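PDB 6KUA: cysteine hydrolase from Staphylococcus aureus, which hydrolyses nicotinamide to nicotinic acid and ammonia, as a nicotinamidase of the isochorismatase family of cysteine hydrolases. Local coordinates for residues L171-K175 / N176-A180. Sequence-based numbering, arbitrary orientation.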
# COMPACT_ATOMS: atom_id res chain seq x y z
N LEU A 171 -20.90 2.79 14.05
CA LEU A 171 -21.19 1.44 14.52
C LEU A 171 -22.02 0.68 13.50
O LEU A 171 -21.80 -0.52 13.28
CB LEU A 171 -21.88 1.46 15.88
CG LEU A 171 -21.02 1.91 17.08
CD1 LEU A 171 -21.84 1.95 18.35
CD2 LEU A 171 -19.80 1.02 17.28
N ALA A 172 -22.99 1.35 12.85
CA ALA A 172 -23.77 0.69 11.81
C ALA A 172 -22.94 0.46 10.56
O ALA A 172 -23.06 -0.59 9.91
CB ALA A 172 -25.03 1.50 11.47
N HIS A 173 -22.09 1.43 10.19
CA HIS A 173 -21.16 1.22 9.09
C HIS A 173 -20.30 -0.02 9.33
O HIS A 173 -20.20 -0.89 8.45
CB HIS A 173 -20.28 2.46 8.91
CG HIS A 173 -19.42 2.43 7.68
ND1 HIS A 173 -19.91 2.73 6.43
CD2 HIS A 173 -18.11 2.11 7.51
CE1 HIS A 173 -18.93 2.63 5.55
NE2 HIS A 173 -17.84 2.24 6.17
N PHE A 174 -19.71 -0.14 10.52
CA PHE A 174 -18.89 -1.32 10.80
C PHE A 174 -19.69 -2.60 10.58
O PHE A 174 -19.19 -3.57 10.00
CB PHE A 174 -18.33 -1.30 12.23
CG PHE A 174 -17.53 -0.08 12.58
CD1 PHE A 174 -16.77 0.59 11.62
CD2 PHE A 174 -17.51 0.39 13.89
CE1 PHE A 174 -16.02 1.72 11.98
CE2 PHE A 174 -16.78 1.52 14.25
CZ PHE A 174 -16.03 2.20 13.29
N LYS A 175 -20.95 -2.60 11.03
CA LYS A 175 -21.78 -3.80 10.94
C LYS A 175 -22.24 -4.05 9.51
O LYS A 175 -22.10 -5.15 8.99
CB LYS A 175 -22.97 -3.65 11.89
CG LYS A 175 -23.90 -4.87 12.03
CD LYS A 175 -24.98 -4.59 13.10
CE LYS A 175 -26.31 -5.28 12.79
NZ LYS A 175 -27.11 -4.53 11.76
N ASN A 176 -22.77 -3.01 8.84
CA ASN A 176 -23.48 -3.21 7.58
C ASN A 176 -22.58 -3.17 6.35
O ASN A 176 -22.87 -3.84 5.36
CB ASN A 176 -24.61 -2.16 7.44
CG ASN A 176 -25.55 -2.15 8.66
OD1 ASN A 176 -25.91 -3.19 9.17
ND2 ASN A 176 -25.93 -0.97 9.12
N SER A 177 -21.50 -2.39 6.37
CA SER A 177 -20.57 -2.35 5.24
C SER A 177 -19.30 -3.16 5.44
O SER A 177 -18.75 -3.67 4.46
CB SER A 177 -20.19 -0.90 4.91
OG SER A 177 -21.34 -0.15 4.58
N LEU A 178 -18.79 -3.25 6.68
CA LEU A 178 -17.52 -3.92 6.90
C LEU A 178 -17.67 -5.34 7.42
O LEU A 178 -16.66 -6.00 7.68
CB LEU A 178 -16.64 -3.11 7.87
CG LEU A 178 -16.44 -1.62 7.55
CD1 LEU A 178 -15.27 -1.07 8.34
CD2 LEU A 178 -16.24 -1.39 6.06
N GLY A 179 -18.90 -5.83 7.58
CA GLY A 179 -19.10 -7.19 8.06
C GLY A 179 -18.50 -7.44 9.42
O GLY A 179 -18.00 -8.53 9.69
N ALA A 180 -18.52 -6.44 10.29
CA ALA A 180 -17.84 -6.54 11.58
C ALA A 180 -18.83 -6.97 12.65
O ALA A 180 -20.00 -6.58 12.63
CB ALA A 180 -17.20 -5.20 11.98
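Asn176 N donates to Ala172 O at 2.7 Å, a helical i+4 bond near the end of helix 164-176. One residue on, His173 O takes two donors: Ser177 N at 2.9 Å, which repeats the i+4 pattern and is tilted from the carbonyl plane, and Leu178 N at 3.3 Å, within it. Phe174 O is then claimed from beyond the turn by Ala180 N, 3.0 Å away, while Leu178 N makes only a weak bond to it. Gly179 carries the reversal with a positive phi of 59°, a conformation glycine adopts most readily, and so the chain folds back over the carbonyl end of the helix. On the exposed side, Lys175, long, flexible and charged at its end, bends at its third and fourth torsions and reaches its neighbour's amide oxygen: NZ hydrogen-bonds Asn176 OD1 at 3.2 Å, in the plane of that amide.

The buried side is held by rings and aliphatic groups. His173 has CG anti to the backbone nitrogen (chi1 -172°), which places the imidazole beside its carbonyl carbon, where Ser177 CB, four residues on, lies over one ring face, 4.0 Å from the centroid, in a CH-pi contact. NE2 of this ring bonds His140 of the second subunit. Leu178 runs alongside Phe174, CD1 to CD1 at 4.0 Å, and Ala180 is small enough to set its CB against Phe174 CB. Val154 of strand 151-160 and Leu139 of helix 137-147 also pack on Phe174.

The returning chain thus gives Phe174 O a good donor where its helical one is weak, while the same turn presents His173 and Ser177 to the subunit interface, where Ser177 O accepts a bond from Tyr107 of the second subunit.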